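PDB 3CEX: DinB-like domain-containing protein from Enterococcus faecalis, which is of unknown function but belongs to the DinB superfamily of four-helix-bundle proteins, many of which bind a metal ion. Local coordinates for residues E22-Q27 with Q161-R166; S43-M48 with V99-K104; W49-E54 with I152-M157; L57-L62 with A116-Y121. One frame throughout, in Å; residues are numbered along the deposited sequence.

In the fold
From the N terminus, helix 8-25 is the first bundle element, and its C-terminal end enters interaction 1. Helix 44-62 then supplies, in order, one partner for interactions 2, 3 and 4. The returning chain closes interaction 2 through the loop before helix 104-124, interaction 4 through that helix itself, and interactions 3 and 1 through helix 144-170. Interactions 2, 3 and 4 all nest inside the loop closed by interaction 1. Interaction 4 also nests inside interaction 3, whereas interaction 2 crosses both. Interactions 1 and 4 lie on opposite sides of the chain's centre, about 24 Å apart between centres, with interaction 3 near the middle of the bundle.

Interaction 1: E22-Q27 with Q161-R166; sequences EETLAQ and QAVYTR. With ACY (acetic acid), chain C.
Thr24 and Val163 mark the closest backbone approach, their CA atoms 6.4 Å apart, where the C-terminal end of helix 8-25 runs alongside helix 144-170 in the same general direction. Thr24 CG2, anti to its own backbone nitrogen, lies 3.8 Å from Ala162 O, while the hydroxyl serves Arg166. Arg166 NH2 donates to Thr24 OG1 over 3.2 Å in a bent bond (139° at the hydrogen), with the oxygen somewhat off the guanidinium plane. The bend at chi3 (72°) carries the guanidinium back over its own helix, where Val163 O lies beneath one face. Over the opposite face, toward its rim, comes the Gln27 amide, 31° from coplanar; Gln27 NE2, 3.6 Å from Arg166 NH2, makes only van der Waals contact there. Gln27 NE2 instead donates to Glu23 O at 3.2 Å. Along its outer edge the guanidinium grips an acetate, probably from the crystallisation liquor, with two nearly straight bonds: Arg166 NH1 to acetate OXT at 2.9 Å and Arg166 NH2 to acetate O at 3.2 Å. Arg166 NH1 is also salt-bridged to Lys172 OXT. Such pairing of the first and last long helices is typical of the up-down-down-up four-helix bundle of the DinB fold.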
loop_
_atom_site.group_PDB
_atom_site.type_symbol
_atom_site.label_atom_id
_atom_site.label_comp_id
_atom_site.label_asym_id
_atom_site.label_seq_id
_atom_site.Cartn_x
_atom_site.Cartn_y
_atom_site.Cartn_z
ATOM N N GLU A 22 11.903 5.939 1.852
ATOM C CA GLU A 22 13.056 6.832 1.822
ATOM C C GLU A 22 12.685 8.334 1.943
ATOM O O GLU A 22 13.364 9.062 2.648
ATOM C CB GLU A 22 13.914 6.582 0.573
ATOM C CG GLU A 22 14.680 5.259 0.549
ATOM C CD GLU A 22 15.561 4.955 1.803
ATOM O OE1 GLU A 22 16.218 5.858 2.356
ATOM O OE2 GLU A 22 15.577 3.780 2.224
ATOM N N GLU A 23 11.629 8.796 1.277
ATOM C CA GLU A 23 11.205 10.196 1.368
ATOM C C GLU A 23 10.737 10.539 2.778
ATOM O O GLU A 23 10.944 11.649 3.247
ATOM C CB GLU A 23 10.044 10.516 0.413
ATOM C CG GLU A 23 10.370 10.377 -1.040
ATOM C CD GLU A 23 9.146 10.426 -1.987
ATOM O OE1 GLU A 23 7.979 10.181 -1.551
ATOM O OE2 GLU A 23 9.374 10.707 -3.185
ATOM N N THR A 24 10.065 9.603 3.433
ATOM C CA THR A 24 9.629 9.797 4.808
ATOM C C THR A 24 10.816 9.859 5.789
ATOM O O THR A 24 10.927 10.802 6.569
ATOM C CB THR A 24 8.563 8.713 5.194
ATOM O OG1 THR A 24 7.286 9.166 4.759
ATOM C CG2 THR A 24 8.501 8.458 6.671
ATOM N N LEU A 25 11.704 8.870 5.717
ATOM C CA LEU A 25 12.890 8.814 6.558
ATOM C C LEU A 25 13.782 10.053 6.435
ATOM O O LEU A 25 14.306 10.506 7.421
ATOM C CB LEU A 25 13.719 7.568 6.240
ATOM C CG LEU A 25 14.792 7.198 7.250
ATOM C CD1 LEU A 25 14.188 6.859 8.634
ATOM C CD2 LEU A 25 15.590 6.004 6.672
ATOM N N ALA A 26 13.928 10.575 5.223
ATOM C CA ALA A 26 14.700 11.782 4.965
ATOM C C ALA A 26 14.192 12.990 5.763
ATOM O O ALA A 26 14.946 13.928 5.961
ATOM C CB ALA A 26 14.747 12.134 3.427
ATOM N N GLN A 27 12.932 12.992 6.209
ATOM C CA GLN A 27 12.417 14.139 6.975
ATOM C C GLN A 27 12.654 14.009 8.462
ATOM O O GLN A 27 12.312 14.927 9.202
ATOM C CB GLN A 27 10.928 14.361 6.708
ATOM C CG GLN A 27 10.636 14.646 5.233
ATOM C CD GLN A 27 9.159 14.721 4.952
ATOM O OE1 GLN A 27 8.447 15.601 5.488
ATOM N NE2 GLN A 27 8.669 13.796 4.114
ATOM N N GLN A 161 1.454 3.539 5.994
ATOM C CA GLN A 161 1.421 3.725 7.463
ATOM C C GLN A 161 2.584 4.582 7.935
ATOM O O GLN A 161 2.450 5.374 8.858
ATOM C CB GLN A 161 1.393 2.341 8.166
ATOM C CG GLN A 161 0.076 1.616 7.987
ATOM C CD GLN A 161 0.056 0.187 8.538
ATOM O OE1 GLN A 161 1.102 -0.354 8.901
ATOM N NE2 GLN A 161 -1.149 -0.407 8.633
ATOM N N ALA A 162 3.747 4.430 7.319
ATOM C CA ALA A 162 4.938 5.239 7.712
ATOM C C ALA A 162 4.713 6.732 7.564
ATOM O O ALA A 162 5.188 7.515 8.381
ATOM C CB ALA A 162 6.172 4.817 6.914
ATOM N N VAL A 163 3.983 7.128 6.528
ATOM C CA VAL A 163 3.598 8.537 6.345
ATOM C C VAL A 163 2.787 9.068 7.518
ATOM O O VAL A 163 3.032 10.170 8.009
ATOM C CB VAL A 163 2.792 8.700 5.069
ATOM C CG1 VAL A 163 2.213 10.101 4.977
ATOM C CG2 VAL A 163 3.668 8.360 3.841
ATOM N N TYR A 164 1.829 8.262 7.974
ATOM C CA TYR A 164 0.985 8.611 9.120
ATOM C C TYR A 164 1.770 8.703 10.427
ATOM O O TYR A 164 1.595 9.645 11.181
ATOM C CB TYR A 164 -0.244 7.659 9.175
ATOM C CG TYR A 164 -1.455 8.182 8.406
ATOM C CD1 TYR A 164 -1.320 9.091 7.368
ATOM C CD2 TYR A 164 -2.734 7.780 8.722
ATOM C CE1 TYR A 164 -2.428 9.608 6.688
ATOM C CE2 TYR A 164 -3.828 8.295 8.060
ATOM C CZ TYR A 164 -3.661 9.208 7.033
ATOM O OH TYR A 164 -4.752 9.726 6.354
ATOM N N THR A 165 2.610 7.719 10.714
ATOM C CA THR A 165 3.445 7.796 11.901
ATOM C C THR A 165 4.314 9.059 11.871
ATOM O O THR A 165 4.491 9.732 12.884
ATOM C CB THR A 165 4.382 6.604 11.988
ATOM O OG1 THR A 165 3.618 5.422 12.226
ATOM C CG2 THR A 165 5.391 6.809 13.149
ATOM N N ARG A 166 4.892 9.363 10.716
ATOM C CA ARG A 166 5.695 10.581 10.547
ATOM C C ARG A 166 4.885 11.810 10.912
ATOM O O ARG A 166 5.352 12.664 11.682
ATOM C CB ARG A 166 6.205 10.709 9.102
ATOM C CG ARG A 166 7.166 11.892 8.834
ATOM C CD ARG A 166 7.157 12.301 7.360
ATOM N NE ARG A 166 5.936 12.990 6.950
ATOM C CZ ARG A 166 5.291 12.816 5.786
ATOM N NH1 ARG A 166 4.199 13.523 5.537
ATOM N NH2 ARG A 166 5.716 11.946 4.873
HETATM C C ACY C . 3.108 12.721 2.036
HETATM O O ACY C . 4.215 12.102 1.997
HETATM O OXT ACY C . 2.739 13.422 3.019
HETATM C CH3 ACY C . 2.161 12.636 0.849
#

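Interaction 2: S43-M48 with V99-K104; sequences SVTWLM and VVVAEK
Trp46 and Val99 cross at a slant: the indole presents its five-membered ring, and Trp46 CD1 lies 3.6 Å from Val99 CG2. The other methyl of that valine, Val99 CG1, rests 4.0 Å from Trp46 CA, so the isopropyl group spans the root and the ring of the tryptophan. With CG anti to the backbone N (chi1 -170°), Trp46 swings its ring to the side of helix 44-62, where NE1 bonds to His91 ND1. One residue earlier, Thr45 CG2 settles against the extended backbone, 3.5 Å from Val99 O and 3.9 Å from Val100 CA. The side chains of Thr45 and Val101 lie antiparallel alongside one another, with Val101 CG2 4.0 Å from Thr45 OG1; that hydroxyl is bound to Asn34 OD1. Ser43 occupies the N-cap of the helix, its OG accepting from Trp46 N at 2.9 Å. A water bridges Ser43 OG and Val99 O, 2.7 Å from each. The loop before helix 104-124 is thus held to the start of helix 44-62 by van der Waals contact, without a direct hydrogen bond between the segments; polar links are indirect, through the water and through Asn34, which bonds both Thr45 OG1 and Val101 O.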
loop_
_atom_site.group_PDB
_atom_site.type_symbol
_atom_site.label_atom_id
_atom_site.label_comp_id
_atom_site.label_asym_id
_atom_site.label_seq_id
_atom_site.Cartn_x
_atom_site.Cartn_y
_atom_site.Cartn_z
ATOM N N SER A 43 6.607 2.751 15.040
ATOM C CA SER A 43 7.605 3.724 14.601
ATOM C C SER A 43 7.948 3.521 13.152
ATOM O O SER A 43 7.746 2.426 12.609
ATOM C CB SER A 43 8.884 3.598 15.438
ATOM O OG SER A 43 9.587 2.391 15.209
ATOM N N VAL A 44 8.466 4.566 12.521
ATOM C CA VAL A 44 8.990 4.438 11.149
ATOM C C VAL A 44 10.141 3.437 11.121
ATOM O O VAL A 44 10.222 2.628 10.212
ATOM C CB VAL A 44 9.382 5.804 10.533
ATOM C CG1 VAL A 44 10.100 5.649 9.184
ATOM C CG2 VAL A 44 8.135 6.658 10.361
ATOM N N THR A 45 10.985 3.434 12.141
ATOM C CA THR A 45 12.061 2.433 12.222
ATOM C C THR A 45 11.481 1.011 12.215
ATOM O O THR A 45 11.930 0.158 11.421
ATOM C CB THR A 45 12.926 2.600 13.462
ATOM O OG1 THR A 45 13.671 3.810 13.370
ATOM C CG2 THR A 45 13.916 1.414 13.611
ATOM N N TRP A 46 10.467 0.754 13.047
ATOM C CA TRP A 46 9.830 -0.596 13.047
ATOM C C TRP A 46 9.236 -0.957 11.676
ATOM O O TRP A 46 9.412 -2.067 11.185
ATOM C CB TRP A 46 8.755 -0.695 14.118
ATOM C CG TRP A 46 8.227 -2.115 14.344
ATOM C CD1 TRP A 46 8.598 -2.959 15.350
ATOM C CD2 TRP A 46 7.261 -2.838 13.555
ATOM N NE1 TRP A 46 7.935 -4.140 15.251
ATOM C CE2 TRP A 46 7.110 -4.111 14.156
ATOM C CE3 TRP A 46 6.501 -2.536 12.413
ATOM C CZ2 TRP A 46 6.222 -5.092 13.654
ATOM C CZ3 TRP A 46 5.630 -3.521 11.897
ATOM C CH2 TRP A 46 5.511 -4.785 12.513
ATOM N N LEU A 47 8.524 0.000 11.068
ATOM C CA LEU A 47 7.866 -0.224 9.767
ATOM C C LEU A 47 8.850 -0.547 8.653
ATOM O O LEU A 47 8.617 -1.448 7.849
ATOM C CB LEU A 47 7.014 1.000 9.382
ATOM C CG LEU A 47 5.773 1.143 10.261
ATOM C CD1 LEU A 47 5.159 2.537 10.173
ATOM C CD2 LEU A 47 4.717 0.039 9.865
HETATM N N MSE A 48 9.947 0.193 8.595
HETATM C CA MSE A 48 10.981 -0.053 7.569
HETATM C C MSE A 48 11.748 -1.333 7.822
HETATM O O MSE A 48 11.987 -2.074 6.915
HETATM C CB MSE A 48 11.979 1.096 7.518
HETATM C CG MSE A 48 11.550 2.162 6.675
HETATM SE SE MSE A 48 12.875 3.545 6.338
HETATM C CE MSE A 48 13.909 2.930 4.846
ATOM N N VAL A 99 12.606 -2.260 18.576
ATOM C CA VAL A 99 13.164 -2.163 17.240
ATOM C C VAL A 99 13.538 -0.695 17.030
ATOM O O VAL A 99 12.707 0.136 16.676
ATOM C CB VAL A 99 12.227 -2.689 16.162
ATOM C CG1 VAL A 99 12.895 -2.521 14.782
ATOM C CG2 VAL A 99 11.855 -4.186 16.436
ATOM N N VAL A 100 14.797 -0.388 17.335
ATOM C CA VAL A 100 15.354 0.947 17.221
ATOM C C VAL A 100 16.744 0.811 16.603
ATOM O O VAL A 100 17.371 -0.241 16.726
ATOM C CB VAL A 100 15.430 1.679 18.602
ATOM C CG1 VAL A 100 14.031 1.909 19.146
ATOM C CG2 VAL A 100 16.305 0.900 19.628
ATOM N N VAL A 101 17.205 1.864 15.926
ATOM C CA VAL A 101 18.521 1.853 15.284
ATOM C C VAL A 101 19.366 3.041 15.742
ATOM O O VAL A 101 18.839 4.096 16.148
ATOM C CB VAL A 101 18.421 1.888 13.733
ATOM C CG1 VAL A 101 17.859 0.575 13.175
ATOM C CG2 VAL A 101 17.588 3.090 13.271
ATOM N N ALA A 102 20.687 2.871 15.647
ATOM C CA ALA A 102 21.635 3.934 15.990
ATOM C C ALA A 102 21.727 5.012 14.898
ATOM O O ALA A 102 21.941 6.187 15.205
ATOM C CB ALA A 102 23.018 3.329 16.291
ATOM N N GLU A 103 21.577 4.611 13.634
ATOM C CA GLU A 103 21.622 5.534 12.504
ATOM C C GLU A 103 20.624 5.141 11.416
ATOM O O GLU A 103 20.418 3.950 11.152
ATOM C CB GLU A 103 23.023 5.592 11.884
ATOM C CG GLU A 103 24.144 6.000 12.818
ATOM C CD GLU A 103 24.198 7.498 13.124
ATOM O OE1 GLU A 103 23.407 8.288 12.547
ATOM O OE2 GLU A 103 25.075 7.881 13.935
ATOM N N LYS A 104 20.037 6.148 10.761
ATOM C CA LYS A 104 19.026 5.931 9.709
ATOM C C LYS A 104 19.546 5.108 8.513
ATOM O O LYS A 104 18.819 4.298 7.963
ATOM C CB LYS A 104 18.522 7.262 9.158
ATOM C CG LYS A 104 17.652 8.046 10.087
ATOM C CD LYS A 104 17.012 9.230 9.389
ATOM C CE LYS A 104 17.995 10.230 8.859
ATOM N NZ LYS A 104 17.264 11.247 8.078
HETATM O O HOH W 1 10.272 0.986 17.454
#

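Interaction 3: W49-E54 with I152-M157; sequences WHTARE and IDDAVM
His50 NE2 points at Asp154 OD1 across 3.3 Å, a weak but fairly straight hydrogen bond (163° at the hydrogen) between helices 44-62 and 144-170 of the DinB four-helix bundle. The segments are almost antiparallel, at 167°, with their axes 9.6 Å apart. Asp154 OD1 lies at the edge of the imidazole, in the ring plane, while the carboxylate itself is turned 50° away from that plane. Both side chains leave with CG anti to the backbone N, bringing ring and carboxylate together on one flank. One helical turn further along, Glu54 CB sits 4.1 Å above the plane of the His50 ring, displaced toward its rim. Glu54 OE2 stays 4.8 Å from Asp154 OD1, not in contact, and accepts a weak bond from Gln58 NE2. His50 also stacks on Trp46 and meets His158 edge-to-face; a glycerol, probably from the crystallisation liquor, lies about 4 Å from the His50 side chain and may mark a pocket. In DinB relatives bundle histidines bind metal; whether His50 does so here is not established. Deeper in the interface, the Thr51 hydroxyl bonds back to Leu47 O, leaving Thr51 CG2 to press on Ala155 CB at 3.5 Å.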
loop_
_atom_site.group_PDB
_atom_site.type_symbol
_atom_site.label_atom_id
_atom_site.label_comp_id
_atom_site.label_asym_id
_atom_site.label_seq_id
_atom_site.Cartn_x
_atom_site.Cartn_y
_atom_site.Cartn_z
ATOM N N TRP A 49 12.133 -1.589 9.064
ATOM C CA TRP A 49 12.781 -2.856 9.408
ATOM C C TRP A 49 11.851 -4.029 9.094
ATOM O O TRP A 49 12.253 -5.024 8.471
ATOM C CB TRP A 49 13.125 -2.866 10.896
ATOM C CG TRP A 49 13.460 -4.218 11.393
ATOM C CD1 TRP A 49 14.665 -4.853 11.270
ATOM C CD2 TRP A 49 12.591 -5.139 12.082
ATOM N NE1 TRP A 49 14.593 -6.075 11.839
ATOM C CE2 TRP A 49 13.339 -6.279 12.345
ATOM C CE3 TRP A 49 11.249 -5.093 12.498
ATOM C CZ2 TRP A 49 12.811 -7.382 13.032
ATOM C CZ3 TRP A 49 10.728 -6.152 13.152
ATOM C CH2 TRP A 49 11.499 -7.303 13.414
ATOM N N HIS A 50 10.580 -3.899 9.495
ATOM C CA HIS A 50 9.626 -4.978 9.273
ATOM C C HIS A 50 9.393 -5.261 7.798
ATOM O O HIS A 50 9.319 -6.405 7.416
ATOM C CB HIS A 50 8.274 -4.719 9.923
ATOM C CG HIS A 50 7.183 -5.596 9.382
ATOM N ND1 HIS A 50 6.973 -6.876 9.834
ATOM C CD2 HIS A 50 6.273 -5.389 8.397
ATOM C CE1 HIS A 50 5.966 -7.417 9.168
ATOM N NE2 HIS A 50 5.529 -6.542 8.281
ATOM N N THR A 51 9.269 -4.211 6.988
ATOM C CA THR A 51 9.094 -4.365 5.546
ATOM C C THR A 51 10.312 -5.057 4.936
ATOM O O THR A 51 10.149 -5.988 4.165
ATOM C CB THR A 51 8.796 -3.017 4.886
ATOM O OG1 THR A 51 7.560 -2.526 5.451
ATOM C CG2 THR A 51 8.668 -3.130 3.316
ATOM N N ALA A 52 11.520 -4.603 5.268
ATOM C CA ALA A 52 12.740 -5.245 4.770
ATOM C C ALA A 52 12.788 -6.694 5.256
ATOM O O ALA A 52 13.117 -7.597 4.483
ATOM C CB ALA A 52 13.970 -4.486 5.214
ATOM N N ARG A 53 12.442 -6.917 6.512
ATOM C CA ARG A 53 12.497 -8.248 7.106
ATOM C C ARG A 53 11.496 -9.218 6.460
ATOM O O ARG A 53 11.822 -10.389 6.212
ATOM C CB ARG A 53 12.300 -8.124 8.630
ATOM C CG ARG A 53 12.549 -9.335 9.462
ATOM C CD ARG A 53 14.004 -9.590 9.744
ATOM N NE ARG A 53 14.077 -10.460 10.920
ATOM C CZ ARG A 53 14.198 -11.789 10.910
ATOM N NH1 ARG A 53 14.314 -12.466 9.774
ATOM N NH2 ARG A 53 14.227 -12.449 12.060
ATOM N N GLU A 54 10.292 -8.738 6.161
ATOM C CA GLU A 54 9.284 -9.604 5.607
ATOM C C GLU A 54 9.546 -9.965 4.126
ATOM O O GLU A 54 9.279 -11.095 3.722
ATOM C CB GLU A 54 7.897 -8.967 5.788
ATOM C CG GLU A 54 6.769 -9.829 5.344
ATOM C CD GLU A 54 6.405 -10.945 6.317
ATOM O OE1 GLU A 54 7.235 -11.367 7.155
ATOM O OE2 GLU A 54 5.258 -11.415 6.232
ATOM N N ILE A 152 4.172 -7.916 -1.834
ATOM C CA ILE A 152 4.090 -6.577 -2.422
ATOM C C ILE A 152 3.050 -5.735 -1.669
ATOM O O ILE A 152 3.321 -4.581 -1.323
ATOM C CB ILE A 152 3.686 -6.611 -3.924
ATOM C CG1 ILE A 152 4.725 -7.351 -4.789
ATOM C CG2 ILE A 152 3.474 -5.206 -4.477
ATOM C CD1 ILE A 152 6.131 -6.801 -4.710
ATOM N N ASP A 153 1.879 -6.318 -1.385
ATOM C CA ASP A 153 0.803 -5.633 -0.610
ATOM C C ASP A 153 1.294 -5.109 0.761
ATOM O O ASP A 153 1.012 -3.976 1.157
ATOM C CB ASP A 153 -0.404 -6.586 -0.466
ATOM C CG ASP A 153 -1.452 -6.107 0.526
ATOM O OD1 ASP A 153 -2.040 -5.045 0.256
ATOM O OD2 ASP A 153 -1.699 -6.803 1.570
ATOM N N ASP A 154 2.012 -5.964 1.472
ATOM C CA ASP A 154 2.567 -5.667 2.776
ATOM C C ASP A 154 3.510 -4.482 2.717
ATOM O O ASP A 154 3.386 -3.579 3.541
ATOM C CB ASP A 154 3.344 -6.889 3.313
ATOM C CG ASP A 154 4.101 -6.590 4.620
ATOM O OD1 ASP A 154 3.540 -6.945 5.668
ATOM O OD2 ASP A 154 5.244 -6.000 4.595
ATOM N N ALA A 155 4.453 -4.505 1.769
ATOM C CA ALA A 155 5.414 -3.421 1.643
ATOM C C ALA A 155 4.700 -2.113 1.329
ATOM O O ALA A 155 4.979 -1.089 1.996
ATOM C CB ALA A 155 6.510 -3.715 0.595
ATOM N N VAL A 156 3.793 -2.123 0.346
ATOM C CA VAL A 156 3.153 -0.871 -0.066
ATOM C C VAL A 156 2.290 -0.335 1.066
ATOM O O VAL A 156 2.333 0.846 1.405
ATOM C CB VAL A 156 2.384 -1.009 -1.386
ATOM C CG1 VAL A 156 1.657 0.292 -1.772
ATOM C CG2 VAL A 156 3.343 -1.414 -2.522
HETATM N N MSE A 157 1.487 -1.202 1.658
HETATM C CA MSE A 157 0.601 -0.762 2.715
HETATM C C MSE A 157 1.373 -0.197 3.944
HETATM O O MSE A 157 0.964 0.797 4.549
HETATM C CB MSE A 157 -0.287 -1.957 3.084
HETATM C CG MSE A 157 -1.002 -1.782 4.283
HETATM SE SE MSE A 157 -0.134 -2.460 5.932
HETATM C CE MSE A 157 -1.868 -3.069 6.486
#

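Interaction 4: L57-L62 with A116-Y121; sequences LQISAL and ALTKSY
Ile59 is the main bump of this contact, pushed from helix 44-62 into a hollow on helix 104-124 lined by Leu117, Thr118 and Tyr121. These are the second and third long helices of the DinB up-down-down-up bundle, and their segments run 38° apart with axes 9.7 Å from each other. Ile59 CG2 enters between Leu117 and Tyr121, 3.9 Å from Leu117 CG and 3.6 Å from Tyr121 CB, while Ile59 CG1 goes to the other flank, 3.6 Å from Thr118 OG1. That hydroxyl is bound to Ser114 O, so it meets the isoleucine through van der Waals contact. In return Leu117 CD2 reaches to 3.6 Å from Ser60 OG, which is hydrogen-bonded to Asp56 O, so this touch too is van der Waals only. At the C-terminal end of segment 116-121 Tyr121, whose CG is anti to its backbone N (chi1 -174°), stretches its ring across to Leu62. The two side chains meet at about a right angle, with Leu62 CB 3.8 Å from Tyr121 CZ. Leu148 of helix 144-170 packs on both Ile59 and Leu62. The tyrosine hydroxyl bonds to Arg144 NH1 and to a water, 2.6 Å from Tyr121 OH; this water donates to Leu62 O.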
loop_
_atom_site.group_PDB
_atom_site.type_symbol
_atom_site.label_atom_id
_atom_site.label_comp_id
_atom_site.label_asym_id
_atom_site.label_seq_id
_atom_site.Cartn_x
_atom_site.Cartn_y
_atom_site.Cartn_z
ATOM N N LEU A 57 12.600 -12.508 4.477
ATOM C CA LEU A 57 12.144 -13.837 4.918
ATOM C C LEU A 57 11.260 -14.568 3.900
ATOM O O LEU A 57 11.437 -15.757 3.653
ATOM C CB LEU A 57 11.400 -13.741 6.244
ATOM C CG LEU A 57 12.303 -13.562 7.467
ATOM C CD1 LEU A 57 11.416 -13.407 8.707
ATOM C CD2 LEU A 57 13.287 -14.713 7.624
ATOM N N GLN A 58 10.307 -13.869 3.312
ATOM C CA GLN A 58 9.379 -14.548 2.401
ATOM C C GLN A 58 10.016 -14.952 1.073
ATOM O O GLN A 58 9.764 -16.062 0.573
ATOM C CB GLN A 58 8.163 -13.691 2.112
ATOM C CG GLN A 58 7.263 -13.418 3.323
ATOM C CD GLN A 58 6.527 -14.624 3.856
ATOM O OE1 GLN A 58 6.817 -15.785 3.513
ATOM N NE2 GLN A 58 5.578 -14.356 4.736
ATOM N N ILE A 59 10.794 -14.039 0.491
ATOM C CA ILE A 59 11.469 -14.313 -0.763
ATOM C C ILE A 59 12.570 -15.318 -0.529
ATOM O O ILE A 59 12.753 -16.204 -1.342
ATOM C CB ILE A 59 12.066 -13.036 -1.448
ATOM C CG1 ILE A 59 10.961 -12.061 -1.841
ATOM C CG2 ILE A 59 12.919 -13.437 -2.680
ATOM C CD1 ILE A 59 10.075 -12.542 -2.970
ATOM N N SER A 60 13.286 -15.221 0.582
ATOM C CA SER A 60 14.349 -16.212 0.852
ATOM C C SER A 60 13.765 -17.623 1.036
ATOM O O SER A 60 14.356 -18.583 0.572
ATOM C CB SER A 60 15.205 -15.812 2.052
ATOM O OG SER A 60 15.928 -14.630 1.753
ATOM N N ALA A 61 12.614 -17.727 1.698
ATOM C CA ALA A 61 11.870 -18.991 1.831
ATOM C C ALA A 61 11.392 -19.575 0.473
ATOM O O ALA A 61 11.533 -20.758 0.234
ATOM C CB ALA A 61 10.687 -18.815 2.795
ATOM N N LEU A 62 10.847 -18.752 -0.418
ATOM C CA LEU A 62 10.533 -19.196 -1.791
ATOM C C LEU A 62 11.775 -19.619 -2.585
ATOM O O LEU A 62 11.690 -20.440 -3.494
ATOM C CB LEU A 62 9.834 -18.088 -2.577
ATOM C CG LEU A 62 8.436 -17.703 -2.109
ATOM C CD1 LEU A 62 7.974 -16.507 -2.896
ATOM C CD2 LEU A 62 7.437 -18.881 -2.235
ATOM N N ALA A 116 16.143 -5.381 -3.575
ATOM C CA ALA A 116 16.958 -5.967 -4.648
ATOM C C ALA A 116 16.722 -7.465 -4.794
ATOM O O ALA A 116 16.556 -7.967 -5.899
ATOM C CB ALA A 116 18.457 -5.718 -4.418
ATOM N N LEU A 117 16.766 -8.164 -3.673
ATOM C CA LEU A 117 16.497 -9.594 -3.617
ATOM C C LEU A 117 15.123 -9.922 -4.224
ATOM O O LEU A 117 14.982 -10.857 -5.033
ATOM C CB LEU A 117 16.537 -10.070 -2.156
ATOM C CG LEU A 117 16.272 -11.567 -1.912
ATOM C CD1 LEU A 117 17.487 -12.446 -2.333
ATOM C CD2 LEU A 117 15.872 -11.812 -0.427
ATOM N N THR A 118 14.122 -9.147 -3.818
ATOM C CA THR A 118 12.739 -9.348 -4.266
ATOM C C THR A 118 12.686 -9.173 -5.781
ATOM O O THR A 118 12.161 -10.019 -6.492
ATOM C CB THR A 118 11.773 -8.398 -3.537
ATOM O OG1 THR A 118 11.897 -8.605 -2.120
ATOM C CG2 THR A 118 10.311 -8.636 -3.966
ATOM N N LYS A 119 13.281 -8.096 -6.274
ATOM C CA LYS A 119 13.228 -7.803 -7.712
ATOM C C LYS A 119 13.966 -8.842 -8.541
ATOM O O LYS A 119 13.553 -9.146 -9.663
ATOM C CB LYS A 119 13.794 -6.418 -7.995
ATOM C CG LYS A 119 12.915 -5.291 -7.470
ATOM C CD LYS A 119 13.644 -3.925 -7.542
ATOM C CE LYS A 119 13.249 -3.159 -8.729
ATOM N NZ LYS A 119 14.021 -1.865 -8.859
ATOM N N SER A 120 15.071 -9.356 -8.003
ATOM C CA SER A 120 15.804 -10.444 -8.608
ATOM C C SER A 120 14.940 -11.691 -8.702
ATOM O O SER A 120 14.902 -12.315 -9.738
ATOM C CB SER A 120 17.061 -10.771 -7.806
ATOM O OG SER A 120 17.730 -11.896 -8.368
ATOM N N TYR A 121 14.228 -12.021 -7.634
ATOM C CA TYR A 121 13.366 -13.194 -7.653
ATOM C C TYR A 121 12.267 -13.005 -8.702
ATOM O O TYR A 121 12.022 -13.905 -9.522
ATOM C CB TYR A 121 12.766 -13.490 -6.265
ATOM C CG TYR A 121 11.989 -14.796 -6.226
ATOM C CD1 TYR A 121 12.636 -16.007 -6.019
ATOM C CD2 TYR A 121 10.623 -14.823 -6.411
ATOM C CE1 TYR A 121 11.928 -17.210 -6.007
ATOM C CE2 TYR A 121 9.910 -16.026 -6.401
ATOM C CZ TYR A 121 10.571 -17.199 -6.201
ATOM O OH TYR A 121 9.864 -18.364 -6.219
HETATM O O HOH W 2 11.344 -20.487 -6.238
#